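Local coordinates for protein C alpha-dehydrogenase (Sphingobium sp. SYK-6, PDB 4YAG) that probably catalyses the NAD-dependent oxidation of an alcohol, as a short-chain dehydrogenase/reductase of the lignin beta-aryl ether cleavage pathway, and binds NADH, at residues N141-A146 against V185-P190; G189-R194 against S250-W255; M1-T6 against N28-V33. All blocks are in the same frame, centred on the assembly; numbering follows the deposited sequence.

Contact 1. Residues N141-A146 against V185-P190; sequences NTASLA and VLMPGP. With NAI (1,4-dihydronicotinamide adenine dinucleotide), chain C.
Pro188 O takes two donors: Leu145 N at 3.1 Å, in a nearly straight bond (174° at the hydrogen) that comes from above the carbonyl plane, and a water that also makes a weak bond to Ser144 OG. Upstream, the strands ending at Thr142 and Met187 run parallel, and Leu186 ties them through both its backbone N and its backbone O. Its N donates to Asn141 O at 2.9 Å, while its O receives Ala143 N at 2.7 Å.

Beyond this ladder the side chains part between core and cofactor. Ala143 CB packs on Val185 CG2 at 3.6 Å, and Leu145 lies at about a right angle across Met187, with the second subunit packing against both. Thr142 CG2, set anti to the backbone N, rests 3.4 Å from O4D of the nicotinamide ribose; Thr142 OG1 is held by Asn91. Ser144 OG, likewise swung anti to its own N (chi1 175°), comes within 3.4 Å of C5N of the dihydronicotinamide and accepts Ala146 N in an ST turn, while Pro188 CB meets the same ring carbon. Lying close to Tyr158, Ser144 sits just beyond the end of strand 137-142 of the Rossmann fold, a placement consistent with the serine of the Ser-Tyr-Lys site of short-chain dehydrogenases.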
loop_
_atom_site.group_PDB
_atom_site.type_symbol
_atom_site.label_atom_id
_atom_site.label_comp_id
_atom_site.label_asym_id
_atom_site.label_seq_id
_atom_site.Cartn_x
_atom_site.Cartn_y
_atom_site.Cartn_z
ATOM N N ASN A 141 12.257 -4.748 -6.887
ATOM C CA ASN A 141 10.841 -5.040 -6.667
ATOM C C ASN A 141 10.055 -4.726 -7.919
ATOM O O ASN A 141 10.193 -3.642 -8.462
ATOM C CB ASN A 141 10.299 -4.157 -5.518
ATOM C CG ASN A 141 10.948 -4.481 -4.192
ATOM O OD1 ASN A 141 11.266 -5.634 -3.912
ATOM N ND2 ASN A 141 11.194 -3.458 -3.383
ATOM N N THR A 142 9.206 -5.645 -8.360
ATOM C CA THR A 142 8.390 -5.358 -9.531
ATOM C C THR A 142 7.075 -4.746 -9.103
ATOM O O THR A 142 6.242 -5.417 -8.498
ATOM C CB THR A 142 8.096 -6.600 -10.360
ATOM O OG1 THR A 142 9.334 -7.262 -10.679
ATOM C CG2 THR A 142 7.376 -6.203 -11.629
ATOM N N ALA A 143 6.903 -3.469 -9.407
ATOM C CA ALA A 143 5.625 -2.815 -9.160
ATOM C C ALA A 143 4.857 -2.815 -10.489
ATOM O O ALA A 143 4.646 -3.888 -11.077
ATOM C CB ALA A 143 5.846 -1.422 -8.603
ATOM N N SER A 144 4.451 -1.641 -10.974
ATOM C CA SER A 144 3.727 -1.499 -12.231
ATOM C C SER A 144 3.547 -0.016 -12.498
ATOM O O SER A 144 3.503 0.772 -11.553
ATOM C CB SER A 144 2.340 -2.121 -12.137
ATOM O OG SER A 144 1.629 -1.854 -13.340
ATOM N N LEU A 145 3.400 0.374 -13.765
ATOM C CA LEU A 145 3.003 1.743 -14.047
ATOM C C LEU A 145 1.578 1.986 -13.541
ATOM O O LEU A 145 1.179 3.128 -13.323
ATOM C CB LEU A 145 3.123 2.057 -15.527
ATOM C CG LEU A 145 4.560 2.255 -15.992
ATOM C CD1 LEU A 145 4.665 2.312 -17.526
ATOM C CD2 LEU A 145 5.149 3.509 -15.400
ATOM N N ALA A 146 0.835 0.917 -13.286
ATOM C CA ALA A 146 -0.501 1.044 -12.688
ATOM C C ALA A 146 -0.454 1.547 -11.240
ATOM O O ALA A 146 -1.476 1.901 -10.654
ATOM C CB ALA A 146 -1.243 -0.265 -12.753
ATOM N N VAL A 185 12.964 -0.166 -8.190
ATOM C CA VAL A 185 11.583 -0.548 -8.447
ATOM C C VAL A 185 11.354 -0.522 -9.953
ATOM O O VAL A 185 11.635 0.481 -10.636
ATOM C CB VAL A 185 10.545 0.305 -7.683
ATOM C CG1 VAL A 185 10.676 1.783 -7.995
ATOM C CG2 VAL A 185 9.141 -0.195 -7.987
ATOM N N LEU A 186 10.908 -1.672 -10.456
ATOM C CA LEU A 186 10.553 -1.854 -11.851
ATOM C C LEU A 186 9.074 -1.595 -12.042
ATOM O O LEU A 186 8.244 -2.156 -11.324
ATOM C CB LEU A 186 10.909 -3.292 -12.239
ATOM C CG LEU A 186 10.423 -3.788 -13.595
ATOM C CD1 LEU A 186 10.977 -2.989 -14.749
ATOM C CD2 LEU A 186 10.768 -5.273 -13.734
ATOM N N MET A 187 8.759 -0.724 -12.992
ATOM C CA MET A 187 7.398 -0.314 -13.290
ATOM C C MET A 187 7.080 -0.624 -14.740
ATOM O O MET A 187 7.363 0.180 -15.634
ATOM C CB MET A 187 7.228 1.178 -12.977
ATOM C CG MET A 187 7.391 1.451 -11.497
ATOM S SD MET A 187 7.600 3.205 -11.103
ATOM C CE MET A 187 9.222 3.496 -11.750
ATOM N N PRO A 188 6.562 -1.843 -14.990
ATOM C CA PRO A 188 6.293 -2.156 -16.384
ATOM C C PRO A 188 4.968 -1.635 -16.923
ATOM O O PRO A 188 3.987 -1.443 -16.190
ATOM C CB PRO A 188 6.267 -3.695 -16.407
ATOM C CG PRO A 188 6.930 -4.138 -15.132
ATOM C CD PRO A 188 6.564 -3.049 -14.148
ATOM N N GLY A 189 4.967 -1.462 -18.242
ATOM C CA GLY A 189 3.781 -1.448 -19.068
ATOM C C GLY A 189 3.522 -2.864 -19.554
ATOM O O GLY A 189 3.930 -3.821 -18.915
ATOM N N PRO A 190 2.841 -3.007 -20.687
ATOM C CA PRO A 190 2.446 -4.355 -21.148
ATOM C C PRO A 190 3.603 -5.236 -21.619
ATOM O O PRO A 190 4.263 -4.921 -22.612
ATOM C CB PRO A 190 1.482 -4.064 -22.295
ATOM C CG PRO A 190 1.118 -2.622 -22.174
ATOM C CD PRO A 190 2.273 -1.937 -21.520
HETATM P PA NAI C . 3.551 -14.309 -14.895
HETATM O O1A NAI C . 2.292 -14.906 -14.330
HETATM O O2A NAI C . 3.975 -14.778 -16.272
HETATM O O5B NAI C . 4.750 -14.528 -13.901
HETATM C C5B NAI C . 4.529 -14.451 -12.523
HETATM C C4B NAI C . 4.969 -15.714 -11.896
HETATM O O4B NAI C . 4.821 -15.470 -10.459
HETATM C C3B NAI C . 4.211 -16.918 -12.242
HETATM O O3B NAI C . 5.065 -17.998 -12.671
HETATM C C2B NAI C . 3.458 -17.237 -11.045
HETATM O O2B NAI C . 3.181 -18.636 -10.885
HETATM C C1B NAI C . 4.240 -16.674 -9.945
HETATM N N9A NAI C . 3.470 -16.403 -8.760
HETATM C C8A NAI C . 2.208 -15.856 -8.664
HETATM N N7A NAI C . 1.816 -15.817 -7.383
HETATM C C5A NAI C . 2.820 -16.327 -6.600
HETATM C C6A NAI C . 3.013 -16.552 -5.236
HETATM N N6A NAI C . 1.976 -16.278 -4.333
HETATM N N1A NAI C . 4.177 -17.091 -4.792
HETATM C C2A NAI C . 5.155 -17.415 -5.670
HETATM N N3A NAI C . 5.021 -17.225 -6.991
HETATM C C4A NAI C . 3.876 -16.696 -7.478
HETATM O O3 NAI C . 3.240 -12.755 -14.939
HETATM P PN NAI C . 4.219 -11.479 -15.040
HETATM O O1N NAI C . 5.623 -11.847 -15.501
HETATM O O2N NAI C . 3.500 -10.521 -15.958
HETATM O O5D NAI C . 4.253 -10.925 -13.531
HETATM C C5D NAI C . 5.465 -10.500 -12.903
HETATM C C4D NAI C . 5.245 -9.204 -12.213
HETATM O O4D NAI C . 5.111 -8.153 -13.239
HETATM C C3D NAI C . 4.030 -9.144 -11.395
HETATM O O3D NAI C . 4.349 -8.546 -10.122
HETATM C C2D NAI C . 3.096 -8.303 -12.140
HETATM O O2D NAI C . 2.174 -7.648 -11.260
HETATM C C1D NAI C . 3.951 -7.343 -12.813
HETATM N N1N NAI C . 3.491 -6.654 -13.961
HETATM C C2N NAI C . 3.252 -7.262 -15.170
HETATM C C3N NAI C . 2.834 -6.502 -16.249
HETATM C C7N NAI C . 2.569 -7.135 -17.572
HETATM O O7N NAI C . 2.055 -6.502 -18.519
HETATM N N7N NAI C . 3.020 -8.513 -17.756
HETATM C C4N NAI C . 2.658 -5.132 -16.148
HETATM C C5N NAI C . 2.957 -4.528 -14.941
HETATM C C6N NAI C . 3.377 -5.277 -13.872
HETATM O O HOH W 1 0.997 -1.548 -16.575
#

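Contact 2. Residues G189-R194 against S250-W255; sequences GPIKSR and STHGNW. With NAI (1,4-dihydronicotinamide adenine dinucleotide), chain C.
Pro190 presents the same carbon to two aromatic rings in quite different ways. Its CD sits over the middle of one face of His252, 3.8 Å from the ring centroid and just 7° off the normal, a well-centred CH-pi contact. To Trp255 that CD comes at the edge instead, 3.6 Å from CH2, so the indole meets this carbon with its rim, while the imidazole turns a face to it.

The rotation of the imidazole is fixed by what surrounds its perimeter. ND1 shares a 2.7 Å hydrogen bond with Thr251 OG1, and NE2, the other ring nitrogen, holds a water at 2.8 Å, which makes a second, weak bond to Pro190 O. Ile191 CD1 approaches near the ring plane, at 3.9 Å from CE1, and also meets Thr251 tip to tip.

Thr251 OG1 has a second duty: it accepts Gly189 N at 2.9 Å in a nearly straight bond (166°). With chi1 at 66° the hydroxyl stands between the backbone N and the carbonyl carbon, facing the glycine, while Val234 and Met237 of helix 231-244 pack on the same threonine. The approach is close here, since a CB on Gly189 would run into His252 ND1.

Past Pro190 the loop turns to NADH. Ile191 N donates to the carboxamide O7N and Ile191 O accepts from N7N, each at 3.0 Å; Ser193 OG and Arg194 N then bind one phosphate each. This two-way reading of the carboxamide by the backbone, just beyond the Pro-Gly pair that follows strand 181-187, is characteristic of the nicotinamide site of short-chain dehydrogenases.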
loop_
_atom_site.group_PDB
_atom_site.type_symbol
_atom_site.label_atom_id
_atom_site.label_comp_id
_atom_site.label_asym_id
_atom_site.label_seq_id
_atom_site.Cartn_x
_atom_site.Cartn_y
_atom_site.Cartn_z
ATOM N N GLY A 189 4.967 -1.462 -18.242
ATOM C CA GLY A 189 3.781 -1.448 -19.068
ATOM C C GLY A 189 3.522 -2.864 -19.554
ATOM O O GLY A 189 3.930 -3.821 -18.915
ATOM N N PRO A 190 2.841 -3.007 -20.687
ATOM C CA PRO A 190 2.446 -4.355 -21.148
ATOM C C PRO A 190 3.603 -5.236 -21.619
ATOM O O PRO A 190 4.263 -4.921 -22.612
ATOM C CB PRO A 190 1.482 -4.064 -22.295
ATOM C CG PRO A 190 1.118 -2.622 -22.174
ATOM C CD PRO A 190 2.273 -1.937 -21.520
ATOM N N ILE A 191 3.840 -6.327 -20.886
ATOM C CA ILE A 191 4.881 -7.298 -21.203
ATOM C C ILE A 191 4.222 -8.649 -21.453
ATOM O O ILE A 191 3.307 -9.048 -20.724
ATOM C CB ILE A 191 5.876 -7.472 -20.041
ATOM C CG1 ILE A 191 6.272 -6.120 -19.419
ATOM C CG2 ILE A 191 7.104 -8.290 -20.476
ATOM C CD1 ILE A 191 6.918 -5.178 -20.374
ATOM N N LYS A 192 4.693 -9.353 -22.474
ATOM C CA LYS A 192 4.224 -10.718 -22.727
ATOM C C LYS A 192 4.522 -11.602 -21.526
ATOM O O LYS A 192 5.656 -11.701 -21.084
ATOM C CB LYS A 192 4.906 -11.320 -23.953
ATOM C CG LYS A 192 4.592 -10.633 -25.252
ATOM C CD LYS A 192 5.253 -11.365 -26.419
ATOM C CE LYS A 192 5.032 -10.644 -27.736
ATOM N NZ LYS A 192 5.879 -11.209 -28.820
ATOM N N SER A 193 3.499 -12.258 -21.004
ATOM C CA SER A 193 3.653 -13.084 -19.819
ATOM C C SER A 193 2.466 -14.017 -19.675
ATOM O O SER A 193 1.624 -14.095 -20.567
ATOM C CB SER A 193 3.794 -12.228 -18.568
ATOM O OG SER A 193 2.520 -11.760 -18.125
ATOM N N ARG A 194 2.391 -14.701 -18.538
ATOM C CA ARG A 194 1.277 -15.598 -18.271
ATOM C C ARG A 194 0.428 -15.128 -17.088
ATOM O O ARG A 194 -0.234 -15.939 -16.436
ATOM C CB ARG A 194 1.788 -17.024 -18.054
ATOM C CG ARG A 194 2.292 -17.623 -19.347
ATOM C CD ARG A 194 2.662 -19.100 -19.228
ATOM N NE ARG A 194 3.960 -19.267 -18.583
ATOM C CZ ARG A 194 4.576 -20.444 -18.465
ATOM N NH1 ARG A 194 3.979 -21.538 -18.911
ATOM N NH2 ARG A 194 5.762 -20.530 -17.879
ATOM N N SER A 250 11.281 2.174 -15.789
ATOM C CA SER A 250 9.979 2.049 -16.441
ATOM C C SER A 250 10.205 1.496 -17.832
ATOM O O SER A 250 11.137 1.882 -18.522
ATOM C CB SER A 250 9.248 3.395 -16.544
ATOM O OG SER A 250 8.994 3.940 -15.245
ATOM N N THR A 251 9.340 0.594 -18.257
ATOM C CA THR A 251 9.553 -0.067 -19.544
ATOM C C THR A 251 8.896 0.639 -20.727
ATOM O O THR A 251 9.274 0.403 -21.885
ATOM C CB THR A 251 9.022 -1.514 -19.519
ATOM O OG1 THR A 251 7.603 -1.493 -19.372
ATOM C CG2 THR A 251 9.633 -2.316 -18.397
ATOM N N HIS A 252 7.919 1.502 -20.449
ATOM C CA HIS A 252 7.119 2.150 -21.483
ATOM C C HIS A 252 6.898 3.611 -21.146
ATOM O O HIS A 252 6.792 3.955 -19.967
ATOM C CB HIS A 252 5.737 1.496 -21.566
ATOM C CG HIS A 252 5.738 0.147 -22.219
ATOM N ND1 HIS A 252 6.201 -0.976 -21.589
ATOM C CD2 HIS A 252 5.283 -0.243 -23.438
ATOM C CE1 HIS A 252 6.069 -2.020 -22.414
ATOM N NE2 HIS A 252 5.508 -1.597 -23.524
ATOM N N GLY A 253 6.794 4.443 -22.175
ATOM C CA GLY A 253 6.528 5.860 -21.996
ATOM C C GLY A 253 5.108 6.314 -22.276
ATOM O O GLY A 253 4.815 7.515 -22.210
ATOM N N ASN A 254 4.213 5.369 -22.561
ATOM C CA ASN A 254 2.864 5.685 -23.012
ATOM C C ASN A 254 2.003 6.419 -21.983
ATOM O O ASN A 254 0.973 6.999 -22.335
ATOM C CB ASN A 254 2.155 4.384 -23.420
ATOM C CG ASN A 254 2.948 3.579 -24.434
ATOM O OD1 ASN A 254 4.029 3.060 -24.135
ATOM N ND2 ASN A 254 2.415 3.466 -25.644
ATOM N N TRP A 255 2.416 6.380 -20.714
ATOM C CA TRP A 255 1.636 6.948 -19.629
ATOM C C TRP A 255 2.331 8.186 -19.063
ATOM O O TRP A 255 2.007 8.649 -17.982
ATOM C CB TRP A 255 1.354 5.883 -18.546
ATOM C CG TRP A 255 0.386 4.858 -19.094
ATOM C CD1 TRP A 255 -0.979 4.921 -19.064
ATOM C CD2 TRP A 255 0.718 3.661 -19.814
ATOM N NE1 TRP A 255 -1.515 3.829 -19.702
ATOM C CE2 TRP A 255 -0.495 3.045 -20.178
ATOM C CE3 TRP A 255 1.924 3.053 -20.179
ATOM C CZ2 TRP A 255 -0.541 1.844 -20.889
ATOM C CZ3 TRP A 255 1.880 1.856 -20.888
ATOM C CH2 TRP A 255 0.654 1.266 -21.233
HETATM P PA NAI C . 3.551 -14.309 -14.895
HETATM O O1A NAI C . 2.292 -14.906 -14.330
HETATM O O2A NAI C . 3.975 -14.778 -16.272
HETATM O O5B NAI C . 4.750 -14.528 -13.901
HETATM C C5B NAI C . 4.529 -14.451 -12.523
HETATM C C4B NAI C . 4.969 -15.714 -11.896
HETATM O O4B NAI C . 4.821 -15.470 -10.459
HETATM C C3B NAI C . 4.211 -16.918 -12.242
HETATM O O3B NAI C . 5.065 -17.998 -12.671
HETATM C C2B NAI C . 3.458 -17.237 -11.045
HETATM O O2B NAI C . 3.181 -18.636 -10.885
HETATM C C1B NAI C . 4.240 -16.674 -9.945
HETATM N N9A NAI C . 3.470 -16.403 -8.760
HETATM C C8A NAI C . 2.208 -15.856 -8.664
HETATM N N7A NAI C . 1.816 -15.817 -7.383
HETATM C C5A NAI C . 2.820 -16.327 -6.600
HETATM C C6A NAI C . 3.013 -16.552 -5.236
HETATM N N6A NAI C . 1.976 -16.278 -4.333
HETATM N N1A NAI C . 4.177 -17.091 -4.792
HETATM C C2A NAI C . 5.155 -17.415 -5.670
HETATM N N3A NAI C . 5.021 -17.225 -6.991
HETATM C C4A NAI C . 3.876 -16.696 -7.478
HETATM O O3 NAI C . 3.240 -12.755 -14.939
HETATM P PN NAI C . 4.219 -11.479 -15.040
HETATM O O1N NAI C . 5.623 -11.847 -15.501
HETATM O O2N NAI C . 3.500 -10.521 -15.958
HETATM O O5D NAI C . 4.253 -10.925 -13.531
HETATM C C5D NAI C . 5.465 -10.500 -12.903
HETATM C C4D NAI C . 5.245 -9.204 -12.213
HETATM O O4D NAI C . 5.111 -8.153 -13.239
HETATM C C3D NAI C . 4.030 -9.144 -11.395
HETATM O O3D NAI C . 4.349 -8.546 -10.122
HETATM C C2D NAI C . 3.096 -8.303 -12.140
HETATM O O2D NAI C . 2.174 -7.648 -11.260
HETATM C C1D NAI C . 3.951 -7.343 -12.813
HETATM N N1N NAI C . 3.491 -6.654 -13.961
HETATM C C2N NAI C . 3.252 -7.262 -15.170
HETATM C C3N NAI C . 2.834 -6.502 -16.249
HETATM C C7N NAI C . 2.569 -7.135 -17.572
HETATM O O7N NAI C . 2.055 -6.502 -18.519
HETATM N N7N NAI C . 3.020 -8.513 -17.756
HETATM C C4N NAI C . 2.658 -5.132 -16.148
HETATM C C5N NAI C . 2.957 -4.528 -14.941
HETATM C C6N NAI C . 3.377 -5.277 -13.872
HETATM O O HOH W 2 4.590 -3.207 -25.591
#

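Contact 3. Residues M1-T6 against N28-V33; sequences MDIAGT and NGARLV
Arg31 N and Thr6 O form one of two backbone bonds between these segments, at 2.8 Å and with the donor in the carbonyl plane. The other, Gly5 N to Gly29 O, has the same 2.8 Å length but a different approach: the donor stands well above the carbonyl plane, 52° out of it.

Side-chain packing lies beside them. Ile3 CG2, the branch anti to the backbone N, settles 3.5 Å from Asn28 O and makes an apolar contact with Ala30 CB at 3.8 Å. Ala30 CB is met from a second direction by Thr6 OG1, at 3.6 Å.

Thr6 OG1 also bonds back to its own segment, donating to Ile3 O at 2.8 Å; chi1 of 61° sets the hydroxyl between the backbone N and the carbonyl carbon, turned back to that oxygen. Ile3 O takes Thr6 N as well, at 3.2 Å, and the pair of donors fastens the type II turn from Ile3 to Thr6, with Gly5 at its positive-phi corner. A valine in place of Thr6 would keep the bulk, but Ile3 O would probably be left with the backbone N alone and the turn less firmly closed.

Further out, Gly29 is the C-prime residue of a Schellman motif ending helix 16-27: Ala30 N returns to Leu25 O and Gly29 N to Leu26 O, which aims Gly29 O at the turn. Val239 and Val243 of helix 231-244 pack on Ile3. The guanidinium of Arg31 leads away to Asn57 and to Arg56 O.

Far from the cofactor, this is plain packing at the start of the Rossmann fold: the lead-in to strand 7-11 is pinned to the turn between helix 16-27 and strand 31-36, within the first beta-alpha-beta unit.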
loop_
_atom_site.group_PDB
_atom_site.type_symbol
_atom_site.label_atom_id
_atom_site.label_comp_id
_atom_site.label_asym_id
_atom_site.label_seq_id
_atom_site.Cartn_x
_atom_site.Cartn_y
_atom_site.Cartn_z
ATOM N N MET A 1 25.964 -2.733 -8.759
ATOM C CA MET A 1 26.980 -3.778 -8.437
ATOM C C MET A 1 27.278 -4.709 -9.595
ATOM O O MET A 1 26.527 -4.794 -10.559
ATOM C CB MET A 1 26.437 -4.677 -7.345
ATOM C CG MET A 1 25.295 -5.511 -7.847
ATOM S SD MET A 1 24.742 -6.667 -6.627
ATOM C CE MET A 1 26.037 -7.919 -6.591
ATOM N N ASP A 2 28.346 -5.477 -9.432
ATOM C CA ASP A 2 28.757 -6.513 -10.364
ATOM C C ASP A 2 28.013 -7.882 -10.263
ATOM O O ASP A 2 27.920 -8.467 -9.187
ATOM C CB ASP A 2 30.238 -6.748 -10.148
ATOM C CG ASP A 2 30.824 -7.666 -11.160
ATOM O OD1 ASP A 2 30.268 -7.759 -12.274
ATOM O OD2 ASP A 2 31.849 -8.298 -10.846
ATOM N N ILE A 3 27.577 -8.422 -11.404
ATOM C CA ILE A 3 26.713 -9.616 -11.428
ATOM C C ILE A 3 27.441 -10.972 -11.526
ATOM O O ILE A 3 26.918 -11.988 -11.093
ATOM C CB ILE A 3 25.690 -9.511 -12.592
ATOM C CG1 ILE A 3 24.780 -8.295 -12.388
ATOM C CG2 ILE A 3 24.860 -10.797 -12.723
ATOM C CD1 ILE A 3 23.940 -7.923 -13.607
ATOM N N ALA A 4 28.641 -11.021 -12.102
ATOM C CA ALA A 4 29.293 -12.301 -12.327
ATOM C C ALA A 4 29.551 -13.061 -11.018
ATOM O O ALA A 4 30.061 -12.498 -10.069
ATOM C CB ALA A 4 30.608 -12.101 -13.093
ATOM N N GLY A 5 29.212 -14.346 -11.000
ATOM C CA GLY A 5 29.461 -15.194 -9.844
ATOM C C GLY A 5 28.448 -15.039 -8.710
ATOM O O GLY A 5 28.500 -15.819 -7.764
ATOM N N THR A 6 27.535 -14.062 -8.798
ATOM C CA THR A 6 26.544 -13.858 -7.739
ATOM C C THR A 6 25.476 -14.914 -7.830
ATOM O O THR A 6 25.411 -15.669 -8.809
ATOM C CB THR A 6 25.786 -12.512 -7.831
ATOM O OG1 THR A 6 25.065 -12.444 -9.070
ATOM C CG2 THR A 6 26.729 -11.325 -7.691
ATOM N N ASN A 28 24.671 -12.837 -17.753
ATOM C CA ASN A 28 25.676 -11.980 -17.146
ATOM C C ASN A 28 26.420 -12.617 -15.961
ATOM O O ASN A 28 27.063 -11.903 -15.191
ATOM C CB ASN A 28 25.031 -10.665 -16.725
ATOM C CG ASN A 28 24.777 -9.751 -17.892
ATOM O OD1 ASN A 28 25.634 -8.933 -18.247
ATOM N ND2 ASN A 28 23.617 -9.889 -18.520
ATOM N N GLY A 29 26.346 -13.946 -15.836
ATOM C CA GLY A 29 27.207 -14.670 -14.906
ATOM C C GLY A 29 26.634 -15.043 -13.550
ATOM O O GLY A 29 27.363 -15.592 -12.709
ATOM N N ALA A 30 25.357 -14.740 -13.309
ATOM C CA ALA A 30 24.723 -15.111 -12.051
ATOM C C ALA A 30 24.250 -16.555 -12.076
ATOM O O ALA A 30 23.876 -17.086 -13.126
ATOM C CB ALA A 30 23.526 -14.211 -11.779
ATOM N N ARG A 31 24.256 -17.179 -10.907
ATOM C CA ARG A 31 23.526 -18.410 -10.677
ATOM C C ARG A 31 22.157 -18.045 -10.162
ATOM O O ARG A 31 21.972 -16.968 -9.589
ATOM C CB ARG A 31 24.241 -19.311 -9.672
ATOM C CG ARG A 31 25.654 -19.640 -10.099
ATOM C CD ARG A 31 26.348 -20.592 -9.139
ATOM N NE ARG A 31 25.927 -21.979 -9.356
ATOM C CZ ARG A 31 25.870 -22.896 -8.394
ATOM N NH1 ARG A 31 26.213 -22.584 -7.152
ATOM N NH2 ARG A 31 25.481 -24.131 -8.666
ATOM N N LEU A 32 21.196 -18.935 -10.355
ATOM C CA LEU A 32 19.794 -18.605 -10.109
ATOM C C LEU A 32 19.097 -19.536 -9.135
ATOM O O LEU A 32 19.288 -20.748 -9.170
ATOM C CB LEU A 32 18.998 -18.663 -11.408
ATOM C CG LEU A 32 19.504 -17.831 -12.581
ATOM C CD1 LEU A 32 18.663 -18.164 -13.804
ATOM C CD2 LEU A 32 19.473 -16.359 -12.240
ATOM N N VAL A 33 18.225 -18.947 -8.315
ATOM C CA VAL A 33 17.208 -19.691 -7.609
ATOM C C VAL A 33 15.879 -19.104 -8.036
ATOM O O VAL A 33 15.623 -17.902 -7.824
ATOM C CB VAL A 33 17.371 -19.590 -6.084
ATOM C CG1 VAL A 33 16.224 -20.271 -5.364
ATOM C CG2 VAL A 33 18.674 -20.180 -5.674
#

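In the fold
Contacts 1 and 2 are continuous: they share Gly189 and Pro190, their centres lie 8 Å apart, and both touch NADH and the second subunit. They also pack on each other, Pro188 CA on Thr251 OG1 at 3.3 Å and Leu145 CD1 on His252 O at 3.6 Å, so the loops after strands 137-142 and 181-187 border the nicotinamide, and the loop after strand 248-250 packs behind them. Contact 3 stands apart, its centre 23 Å from that of contact 1 and 25 Å from that of contact 2, with nearest atoms about 13 and 14 Å away. It is tied to contact 1 through the parallel sheet, and it closes early in the chain, before either of the others opens.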